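Local coordinates for protein extracellular invertase (PDB 5XH8) that probably hydrolyses sucrose and transfers its fructosyl unit to acceptor sugars, forming fructooligosaccharides such as 1-kestose, as a family GH32 beta-fructofuranosidase, at residues Asn189-Ile195 with Gln206-Gln211; Pro451-Val457 with Thr591-Leu596; Lys523-Phe527 with Ile537-Asp541. All coordinates share one frame; numbering follows the deposited sequence.

Contact 1: residues Asn189-Ile195 with Gln206-Gln211; sequences NTWYTVI and QFLYRQ
Thr-193 and Tyr-209 face each other as an antiparallel hydrogen-bonded pair: Tyr-209 N donates a hydrogen bond to Thr-193 O at 2.8 Å and Thr-193 N donates one to Tyr-209 O. Ile-195 and Phe-207 form the next such pair, and Gln-211 N reaches Trp-191 O at 3.0 Å.

Side chains alternate between the two faces. On one, Ile-195 swings CG1 beside its own backbone N (chi1 -61°) and extends CD1 to 3.7 Å from Tyr-209 CE1, which it meets obliquely. On the other, Val-194 CG1 lies 3.7 Å from Leu-208 CD1, and the ring of Tyr-192 runs alongside Arg-210, with CD1 3.7 Å from Arg-210 CB. Thr-190 CG2 sits over one face of that ring, 3.9 Å above its plane and offset toward the rim, and also touches Arg-210 CB.

Second-shell residues hold the polar ends: Asp-181 and Ser-186 bind the Tyr-192 hydroxyl, Glu-220 makes a salt bridge with Arg-210, and the amide of Gln-206 is held by Trp-225 and Thr-268. This is the central hairpin, 191-199 with 203-211, of a four-stranded antiparallel blade of the GH32 beta-propeller. Strand 166-176 flanks it beside 191-199, strand 219-227 flanks it beside 203-211, and helix 178-184 packs against Tyr-192.

Contact 2: residues Pro451-Val457 with Thr591-Leu596; sequences PSEKFFV and TVSEGL
Strands 455-463 and 585-594 are antiparallel neighbours in one sheet of the C-terminal domain, and at this end of the pair the chain before Phe-455 wraps round the carboxylate of Glu-594. Glu-594 CG stands anti to the backbone N (chi1 -165°) and the chain is extended beyond it, carrying OE2 into the 451-453 turn. There OE2 accepts two hydrogen bonds from Ser-452: OG, at 2.9 Å, lies on the syn lone pair, while the backbone N, at 3.0 Å, arrives 53° out of the carboxylate plane. Glu-453 N adds a weak third bond. Pro-451 CB packs 3.7 Å from Glu-594 OE1. The carboxylate of Glu-453 is also near, its OE2 4.6 Å from Glu-594 OE2, and this like charge is probably eased by the donors around OE2 and by Arg-29, a long, weak ion-pair partner of Glu-453.

The strands themselves are joined by Val-457 and Ser-593, a hydrogen-bonded pair with both backbone bonds made, and by Gly-595 N, which meets Phe-455 O at 2.8 Å. Gly-595 has a positive phi (110°), a conformation in which a CB would press on the preceding carbonyl O. The chain turns there, and Leu-596 folds back over the strand, with CD2 3.7 Å from Val-457 CG2 and CG 4.0 Å from Phe-455 CB. Beyond, strands 430-439 and 534-547 continue the sheet on the two sides of the pair. Antiparallel neighbours drawn from strands this far apart in sequence build one sheet of the beta-sandwich that follows the propeller in GH32 enzymes.

Contact 3: residues Lys523-Phe527 with Ile537-Asp541; sequences KLRLF and IETLD
Phe-527 and Glu-538 bind each other twice. Glu-538 N reaches Phe-527 O at 2.9 Å, and Phe-527 N returns a 3.1 Å bond to the side-chain oxygen OE1, on its anti lone pair. With CG anti to the backbone N (chi1 -173°) and the chain extended, the carboxylate of Glu-538 runs beside the Phe-527 ring. OE1 lies at the edge of that ring, 3.6 Å from CD2.

The tightest apolar packing is Leu-524 CD2 against Leu-540 CD1, at 3.6 Å. Leu-526, most covered by the other segment, has CB 4.0 Å from Ile-537 CG2 and CD1 4.2 Å from Leu-540 CB. The contact thins out at partly exposed Thr-539, which turns its side chain away and meets Leu-526 CD2 through its backbone O.

Segment 523-527 leads from strand 520-523 of the six-stranded sheet to strand 528-531, which pairs with 534-547, so the contact lies where the chain passes between the sheets of the C-terminal beta-sandwich. Arg-558 forms a salt bridge with Glu-538 OE2 and also binds Arg-525 O, tying both segments to one guanidinium. With the Phe-527 amide among the partners of OE1 and Arg-558 on OE2, rotation of the carboxylate should be restricted and its charged form probably favoured.

Contact 1 belongs to a blade of the N-terminal propeller, while contacts 2 and 3 both lie in the C-terminal beta-sandwich domain. The centres of contacts 1 and 2 are 44 Å apart, on opposite sides of the chain's centre, and contact 3 lies with its nearest atoms about 21 Å from contact 1. Contacts 2 and 3 are closer, with nearest atoms about 9 Å apart, and they reach one sheet through the adjacent strands 455-463 and 534-547. In sequence, contact 3 falls wholly between the two segments of contact 2. A glycerol lies about 10 Å from the side chain of Ile-195 in contact 1, and in contact 2 Lys-454 hydrogen-bonds a glycerol, probably from the crystallisation liquor.

Contact 1: residues Asn189-Ile195 with Gln206-Gln211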
loop_
_atom_site.group_PDB
_atom_site.type_symbol
_atom_site.label_atom_id
_atom_site.label_comp_id
_atom_site.label_asym_id
_atom_site.label_seq_id
_atom_site.Cartn_x
_atom_site.Cartn_y
_atom_site.Cartn_z
ATOM N N ASN A 189 -16.946 1.390 -23.613
ATOM C CA ASN A 189 -15.503 1.674 -23.715
ATOM C C ASN A 189 -14.837 1.875 -22.363
ATOM O O ASN A 189 -13.847 2.593 -22.253
ATOM C CB ASN A 189 -15.236 2.854 -24.649
ATOM C CG ASN A 189 -15.924 2.672 -25.987
ATOM O OD1 ASN A 189 -16.061 1.547 -26.477
ATOM N ND2 ASN A 189 -16.382 3.760 -26.565
ATOM N N THR A 190 -15.406 1.200 -21.366
ATOM C CA THR A 190 -14.792 0.991 -20.079
ATOM C C THR A 190 -13.418 0.317 -20.290
ATOM O O THR A 190 -13.266 -0.567 -21.115
ATOM C CB THR A 190 -15.700 0.106 -19.179
ATOM O OG1 THR A 190 -16.817 0.890 -18.701
ATOM C CG2 THR A 190 -14.960 -0.471 -17.990
ATOM N N TRP A 191 -12.455 0.717 -19.480
ATOM C CA TRP A 191 -11.139 0.084 -19.462
ATOM C C TRP A 191 -11.204 -1.002 -18.422
ATOM O O TRP A 191 -11.622 -0.750 -17.287
ATOM C CB TRP A 191 -10.041 1.101 -19.145
ATOM C CG TRP A 191 -9.617 1.888 -20.351
ATOM C CD1 TRP A 191 -9.977 3.186 -20.683
ATOM C CD2 TRP A 191 -8.724 1.452 -21.374
ATOM N NE1 TRP A 191 -9.367 3.552 -21.853
ATOM C CE2 TRP A 191 -8.593 2.514 -22.301
ATOM C CE3 TRP A 191 -8.006 0.267 -21.594
ATOM C CZ2 TRP A 191 -7.795 2.420 -23.441
ATOM C CZ3 TRP A 191 -7.206 0.180 -22.731
ATOM C CH2 TRP A 191 -7.115 1.242 -23.640
ATOM N N TYR A 192 -10.861 -2.219 -18.843
ATOM C CA TYR A 192 -10.639 -3.365 -17.976
ATOM C C TYR A 192 -9.143 -3.543 -17.731
ATOM O O TYR A 192 -8.330 -3.094 -18.531
ATOM C CB TYR A 192 -11.212 -4.648 -18.603
ATOM C CG TYR A 192 -12.698 -4.500 -18.857
ATOM C CD1 TYR A 192 -13.627 -4.700 -17.827
ATOM C CD2 TYR A 192 -13.164 -4.079 -20.093
ATOM C CE1 TYR A 192 -14.984 -4.525 -18.047
ATOM C CE2 TYR A 192 -14.521 -3.901 -20.324
ATOM C CZ TYR A 192 -15.428 -4.124 -19.304
ATOM O OH TYR A 192 -16.770 -3.916 -19.529
ATOM N N THR A 193 -8.819 -4.210 -16.630
ATOM C CA THR A 193 -7.472 -4.657 -16.344
ATOM C C THR A 193 -7.534 -6.087 -15.891
ATOM O O THR A 193 -8.338 -6.425 -15.028
ATOM C CB THR A 193 -6.816 -3.798 -15.235
ATOM O OG1 THR A 193 -6.700 -2.439 -15.693
ATOM C CG2 THR A 193 -5.449 -4.322 -14.906
ATOM N N VAL A 194 -6.684 -6.930 -16.471
ATOM C CA VAL A 194 -6.362 -8.223 -15.860
ATOM C C VAL A 194 -5.023 -8.148 -15.146
ATOM O O VAL A 194 -4.083 -7.502 -15.629
ATOM C CB VAL A 194 -6.394 -9.461 -16.798
ATOM C CG1 VAL A 194 -7.842 -9.811 -17.146
ATOM C CG2 VAL A 194 -5.542 -9.278 -18.046
ATOM N N ILE A 195 -4.956 -8.825 -13.997
ATOM C CA ILE A 195 -3.723 -8.980 -13.242
ATOM C C ILE A 195 -3.476 -10.474 -13.178
ATOM O O ILE A 195 -4.422 -11.236 -12.965
ATOM C CB ILE A 195 -3.839 -8.332 -11.841
ATOM C CG1 ILE A 195 -4.108 -6.808 -11.984
ATOM C CG2 ILE A 195 -2.567 -8.607 -11.040
ATOM C CD1 ILE A 195 -4.287 -6.051 -10.671
ATOM N N GLN A 206 -6.339 -15.315 -13.653
ATOM C CA GLN A 206 -6.393 -13.922 -13.983
ATOM C C GLN A 206 -7.466 -13.274 -13.137
ATOM O O GLN A 206 -8.647 -13.716 -13.128
ATOM C CB GLN A 206 -6.739 -13.718 -15.451
ATOM C CG GLN A 206 -5.678 -14.231 -16.408
ATOM C CD GLN A 206 -5.997 -13.895 -17.855
ATOM O OE1 GLN A 206 -7.052 -13.332 -18.171
ATOM N NE2 GLN A 206 -5.073 -14.220 -18.738
ATOM N N PHE A 207 -7.060 -12.223 -12.434
ATOM C CA PHE A 207 -7.951 -11.407 -11.642
ATOM C C PHE A 207 -8.402 -10.246 -12.511
ATOM O O PHE A 207 -7.553 -9.513 -13.034
ATOM C CB PHE A 207 -7.206 -10.882 -10.412
ATOM C CG PHE A 207 -6.581 -11.961 -9.582
ATOM C CD1 PHE A 207 -7.341 -12.666 -8.642
ATOM C CD2 PHE A 207 -5.257 -12.296 -9.750
ATOM C CE1 PHE A 207 -6.769 -13.666 -7.879
ATOM C CE2 PHE A 207 -4.679 -13.288 -8.990
ATOM C CZ PHE A 207 -5.438 -13.978 -8.057
ATOM N N LEU A 208 -9.724 -10.057 -12.640
ATOM C CA LEU A 208 -10.306 -9.088 -13.581
ATOM C C LEU A 208 -10.830 -7.886 -12.825
ATOM O O LEU A 208 -11.433 -8.052 -11.757
ATOM C CB LEU A 208 -11.437 -9.743 -14.404
ATOM C CG LEU A 208 -12.174 -8.875 -15.443
ATOM C CD1 LEU A 208 -11.235 -8.439 -16.569
ATOM C CD2 LEU A 208 -13.396 -9.607 -16.013
ATOM N N TYR A 209 -10.601 -6.693 -13.382
ATOM C CA TYR A 209 -11.068 -5.433 -12.822
ATOM C C TYR A 209 -11.634 -4.523 -13.890
ATOM O O TYR A 209 -11.267 -4.623 -15.054
ATOM C CB TYR A 209 -9.900 -4.660 -12.137
ATOM C CG TYR A 209 -9.278 -5.351 -10.964
ATOM C CD1 TYR A 209 -8.381 -6.397 -11.148
ATOM C CD2 TYR A 209 -9.569 -4.960 -9.665
ATOM C CE1 TYR A 209 -7.814 -7.045 -10.069
ATOM C CE2 TYR A 209 -8.998 -5.599 -8.582
ATOM C CZ TYR A 209 -8.109 -6.634 -8.799
ATOM O OH TYR A 209 -7.554 -7.291 -7.745
ATOM N N ARG A 210 -12.479 -3.579 -13.490
ATOM C CA ARG A 210 -12.865 -2.490 -14.397
ATOM C C ARG A 210 -12.670 -1.169 -13.712
ATOM O O ARG A 210 -12.769 -1.094 -12.493
ATOM C CB ARG A 210 -14.307 -2.647 -14.883
ATOM C CG ARG A 210 -15.401 -2.458 -13.848
ATOM C CD ARG A 210 -16.779 -2.573 -14.505
ATOM N NE ARG A 210 -17.801 -2.630 -13.481
ATOM C CZ ARG A 210 -19.099 -2.885 -13.677
ATOM N NH1 ARG A 210 -19.602 -3.127 -14.885
ATOM N NH2 ARG A 210 -19.909 -2.889 -12.628
ATOM N N GLN A 211 -12.395 -0.127 -14.490
ATOM C CA GLN A 211 -12.278 1.213 -13.940
ATOM C C GLN A 211 -13.617 1.583 -13.292
ATOM O O GLN A 211 -14.682 1.229 -13.800
ATOM C CB GLN A 211 -11.868 2.253 -14.998
ATOM C CG GLN A 211 -12.926 2.619 -15.997
ATOM C CD GLN A 211 -12.514 3.725 -16.942
ATOM O OE1 GLN A 211 -12.165 4.840 -16.544
ATOM N NE2 GLN A 211 -12.596 3.440 -18.193
#

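Contact 2: residues Pro451-Val457 with Thr591-Leu596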
loop_
_atom_site.group_PDB
_atom_site.type_symbol
_atom_site.label_atom_id
_atom_site.label_comp_id
_atom_site.label_asym_id
_atom_site.label_seq_id
_atom_site.Cartn_x
_atom_site.Cartn_y
_atom_site.Cartn_z
ATOM N N PRO A 451 23.399 -19.059 -48.876
ATOM C CA PRO A 451 23.744 -17.695 -48.487
ATOM C C PRO A 451 25.176 -17.633 -48.021
ATOM O O PRO A 451 25.691 -18.606 -47.492
ATOM C CB PRO A 451 22.779 -17.388 -47.315
ATOM C CG PRO A 451 22.323 -18.707 -46.827
ATOM C CD PRO A 451 22.316 -19.607 -48.033
ATOM N N SER A 452 25.812 -16.502 -48.242
ATOM C CA SER A 452 27.162 -16.283 -47.781
ATOM C C SER A 452 27.200 -15.569 -46.433
ATOM O O SER A 452 28.287 -15.259 -45.958
ATOM C CB SER A 452 27.916 -15.450 -48.806
ATOM O OG SER A 452 27.271 -14.201 -48.949
ATOM N N GLU A 453 26.044 -15.263 -45.828
ATOM C CA GLU A 453 26.041 -14.757 -44.447
ATOM C C GLU A 453 24.892 -15.329 -43.638
ATOM O O GLU A 453 23.971 -15.934 -44.190
ATOM C CB GLU A 453 26.069 -13.221 -44.400
ATOM C CG GLU A 453 24.837 -12.548 -44.978
ATOM C CD GLU A 453 24.823 -11.038 -44.779
ATOM O OE1 GLU A 453 25.683 -10.471 -44.053
ATOM O OE2 GLU A 453 23.924 -10.405 -45.355
ATOM N N LYS A 454 24.958 -15.124 -42.318
ATOM C CA LYS A 454 24.027 -15.749 -41.395
ATOM C C LYS A 454 22.762 -14.863 -41.135
ATOM O O LYS A 454 22.275 -14.763 -40.005
ATOM C CB LYS A 454 24.768 -16.064 -40.096
ATOM C CG LYS A 454 25.995 -16.952 -40.275
ATOM C CD LYS A 454 26.653 -17.280 -38.940
ATOM C CE LYS A 454 27.942 -18.078 -39.168
ATOM N NZ LYS A 454 28.650 -18.366 -37.895
ATOM N N PHE A 455 22.247 -14.256 -42.198
ATOM C CA PHE A 455 21.112 -13.346 -42.154
ATOM C C PHE A 455 20.286 -13.687 -43.390
ATOM O O PHE A 455 20.635 -13.290 -44.492
ATOM C CB PHE A 455 21.578 -11.884 -42.179
ATOM C CG PHE A 455 22.493 -11.507 -41.035
ATOM C CD1 PHE A 455 23.883 -11.651 -41.145
ATOM C CD2 PHE A 455 21.977 -10.974 -39.858
ATOM C CE1 PHE A 455 24.729 -11.292 -40.095
ATOM C CE2 PHE A 455 22.811 -10.597 -38.820
ATOM C CZ PHE A 455 24.197 -10.761 -38.935
ATOM N N PHE A 456 19.262 -14.512 -43.226
ATOM C CA PHE A 456 18.454 -14.927 -44.361
ATOM C C PHE A 456 17.083 -15.412 -43.961
ATOM O O PHE A 456 16.869 -15.796 -42.814
ATOM C CB PHE A 456 19.150 -16.070 -45.165
ATOM C CG PHE A 456 19.397 -17.334 -44.372
ATOM C CD1 PHE A 456 18.462 -18.357 -44.348
ATOM C CD2 PHE A 456 20.583 -17.508 -43.671
ATOM C CE1 PHE A 456 18.688 -19.508 -43.620
ATOM C CE2 PHE A 456 20.816 -18.653 -42.932
ATOM C CZ PHE A 456 19.872 -19.662 -42.905
ATOM N N VAL A 457 16.181 -15.425 -44.944
ATOM C CA VAL A 457 14.898 -16.122 -44.849
ATOM C C VAL A 457 14.920 -17.278 -45.834
ATOM O O VAL A 457 15.337 -17.087 -46.976
ATOM C CB VAL A 457 13.696 -15.227 -45.243
ATOM C CG1 VAL A 457 12.384 -16.002 -45.079
ATOM C CG2 VAL A 457 13.692 -13.929 -44.439
ATOM N N THR A 591 12.921 -20.797 -51.703
ATOM C CA THR A 591 13.386 -19.418 -51.867
ATOM C C THR A 591 14.289 -19.010 -50.692
ATOM O O THR A 591 13.979 -19.280 -49.529
ATOM C CB THR A 591 12.203 -18.448 -51.994
ATOM O OG1 THR A 591 11.380 -18.871 -53.086
ATOM C CG2 THR A 591 12.684 -17.021 -52.260
ATOM N N VAL A 592 15.411 -18.380 -51.016
ATOM C CA VAL A 592 16.348 -17.882 -50.012
ATOM C C VAL A 592 16.491 -16.405 -50.289
ATOM O O VAL A 592 16.818 -16.021 -51.417
ATOM C CB VAL A 592 17.740 -18.553 -50.081
ATOM C CG1 VAL A 592 18.703 -17.904 -49.075
ATOM C CG2 VAL A 592 17.639 -20.056 -49.843
ATOM N N SER A 593 16.227 -15.585 -49.268
ATOM C CA SER A 593 16.424 -14.154 -49.353
ATOM C C SER A 593 17.470 -13.799 -48.306
ATOM O O SER A 593 17.328 -14.162 -47.121
ATOM C CB SER A 593 15.095 -13.425 -49.132
ATOM O OG SER A 593 15.319 -12.028 -49.038
ATOM N N GLU A 594 18.505 -13.082 -48.736
ATOM C CA GLU A 594 19.715 -12.896 -47.947
ATOM C C GLU A 594 19.922 -11.447 -47.555
ATOM O O GLU A 594 19.688 -10.563 -48.355
ATOM C CB GLU A 594 20.924 -13.383 -48.759
ATOM C CG GLU A 594 22.178 -13.592 -47.937
ATOM C CD GLU A 594 23.361 -14.070 -48.779
ATOM O OE1 GLU A 594 23.147 -14.750 -49.815
ATOM O OE2 GLU A 594 24.506 -13.768 -48.384
ATOM N N GLY A 595 20.378 -11.209 -46.332
ATOM C CA GLY A 595 20.680 -9.854 -45.877
ATOM C C GLY A 595 19.730 -9.276 -44.833
ATOM O O GLY A 595 20.162 -8.502 -43.976
ATOM N N LEU A 596 18.450 -9.639 -44.908
ATOM C CA LEU A 596 17.390 -9.056 -44.050
ATOM C C LEU A 596 17.446 -7.538 -44.154
ATOM O O LEU A 596 17.556 -7.016 -45.256
ATOM C CB LEU A 596 17.501 -9.563 -42.608
ATOM C CG LEU A 596 17.621 -11.072 -42.421
ATOM C CD1 LEU A 596 17.670 -11.410 -40.940
ATOM C CD2 LEU A 596 16.502 -11.841 -43.119
#

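Contact 3: residues Lys523-Phe527 with Ile537-Asp541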
loop_
_atom_site.group_PDB
_atom_site.type_symbol
_atom_site.label_atom_id
_atom_site.label_comp_id
_atom_site.label_asym_id
_atom_site.label_seq_id
_atom_site.Cartn_x
_atom_site.Cartn_y
_atom_site.Cartn_z
ATOM N N LYS A 523 4.816 -29.168 -31.400
ATOM C CA LYS A 523 3.777 -29.959 -32.083
ATOM C C LYS A 523 3.149 -29.188 -33.230
ATOM O O LYS A 523 2.803 -28.004 -33.080
ATOM C CB LYS A 523 2.638 -30.320 -31.132
ATOM C CG LYS A 523 3.041 -31.193 -29.963
ATOM C CD LYS A 523 3.165 -32.652 -30.355
ATOM C CE LYS A 523 1.821 -33.261 -30.730
ATOM N NZ LYS A 523 1.903 -34.738 -30.580
ATOM N N LEU A 524 2.995 -29.870 -34.367
ATOM C CA LEU A 524 2.273 -29.328 -35.508
ATOM C C LEU A 524 1.561 -30.486 -36.220
ATOM O O LEU A 524 2.224 -31.392 -36.698
ATOM C CB LEU A 524 3.234 -28.648 -36.479
ATOM C CG LEU A 524 2.594 -28.146 -37.779
ATOM C CD1 LEU A 524 1.555 -27.057 -37.521
ATOM C CD2 LEU A 524 3.672 -27.660 -38.726
ATOM N N ARG A 525 0.229 -30.458 -36.254
ATOM C CA ARG A 525 -0.547 -31.448 -36.993
ATOM C C ARG A 525 -0.769 -30.950 -38.406
ATOM O O ARG A 525 -1.201 -29.816 -38.619
ATOM C CB ARG A 525 -1.900 -31.723 -36.351
ATOM C CG ARG A 525 -2.823 -32.577 -37.232
ATOM C CD ARG A 525 -3.877 -33.293 -36.428
ATOM N NE ARG A 525 -3.251 -34.247 -35.530
ATOM C CZ ARG A 525 -3.854 -34.838 -34.510
ATOM N NH1 ARG A 525 -5.142 -34.621 -34.241
ATOM N NH2 ARG A 525 -3.163 -35.672 -33.752
ATOM N N LEU A 526 -0.453 -31.822 -39.357
ATOM C CA LEU A 526 -0.781 -31.651 -40.771
ATOM C C LEU A 526 -1.998 -32.553 -40.979
ATOM O O LEU A 526 -1.909 -33.774 -40.805
ATOM C CB LEU A 526 0.411 -32.101 -41.638
ATOM C CG LEU A 526 1.693 -31.270 -41.418
ATOM C CD1 LEU A 526 2.904 -31.822 -42.167
ATOM C CD2 LEU A 526 1.442 -29.818 -41.819
ATOM N N PHE A 527 -3.143 -31.940 -41.276
ATOM C CA PHE A 527 -4.401 -32.682 -41.380
ATOM C C PHE A 527 -4.521 -33.338 -42.761
ATOM O O PHE A 527 -3.751 -33.032 -43.686
ATOM C CB PHE A 527 -5.597 -31.753 -41.193
ATOM C CG PHE A 527 -5.633 -31.057 -39.866
ATOM C CD1 PHE A 527 -6.195 -31.678 -38.751
ATOM C CD2 PHE A 527 -5.135 -29.761 -39.735
ATOM C CE1 PHE A 527 -6.242 -31.024 -37.530
ATOM C CE2 PHE A 527 -5.177 -29.105 -38.510
ATOM C CZ PHE A 527 -5.732 -29.734 -37.410
ATOM N N ILE A 537 -2.199 -35.535 -47.459
ATOM C CA ILE A 537 -1.647 -34.904 -46.268
ATOM C C ILE A 537 -1.363 -33.451 -46.631
ATOM O O ILE A 537 -0.779 -33.155 -47.681
ATOM C CB ILE A 537 -0.362 -35.577 -45.767
ATOM C CG1 ILE A 537 -0.658 -37.034 -45.362
ATOM C CG2 ILE A 537 0.216 -34.778 -44.595
ATOM C CD1 ILE A 537 0.545 -37.800 -44.851
ATOM N N GLU A 538 -1.814 -32.550 -45.763
ATOM C CA GLU A 538 -1.574 -31.106 -45.894
ATOM C C GLU A 538 -0.097 -30.754 -46.146
ATOM O O GLU A 538 0.793 -31.345 -45.559
ATOM C CB GLU A 538 -2.045 -30.430 -44.596
ATOM C CG GLU A 538 -2.035 -28.917 -44.603
ATOM C CD GLU A 538 -2.633 -28.330 -43.341
ATOM O OE1 GLU A 538 -2.811 -29.039 -42.328
ATOM O OE2 GLU A 538 -2.917 -27.132 -43.376
ATOM N N THR A 539 0.145 -29.795 -47.028
ATOM C CA THR A 539 1.494 -29.309 -47.295
ATOM C C THR A 539 2.081 -28.556 -46.053
ATOM O O THR A 539 1.363 -27.842 -45.345
ATOM C CB THR A 539 1.498 -28.431 -48.572
ATOM O OG1 THR A 539 1.263 -29.278 -49.711
ATOM C CG2 THR A 539 2.816 -27.711 -48.777
ATOM N N LEU A 540 3.365 -28.790 -45.788
ATOM C CA LEU A 540 4.113 -28.069 -44.751
ATOM C C LEU A 540 4.708 -26.844 -45.406
ATOM O O LEU A 540 5.623 -26.957 -46.225
ATOM C CB LEU A 540 5.221 -28.939 -44.162
ATOM C CG LEU A 540 6.167 -28.274 -43.153
ATOM C CD1 LEU A 540 5.395 -27.765 -41.931
ATOM C CD2 LEU A 540 7.269 -29.247 -42.747
ATOM N N ASP A 541 4.116 -25.695 -45.119
ATOM C CA ASP A 541 4.610 -24.399 -45.567
ATOM C C ASP A 541 5.535 -23.782 -44.502
ATOM O O ASP A 541 5.088 -23.144 -43.542
ATOM C CB ASP A 541 3.425 -23.489 -45.873
ATOM C CG ASP A 541 3.833 -22.226 -46.566
ATOM O OD1 ASP A 541 4.964 -22.159 -47.084
ATOM O OD2 ASP A 541 3.023 -21.288 -46.595
#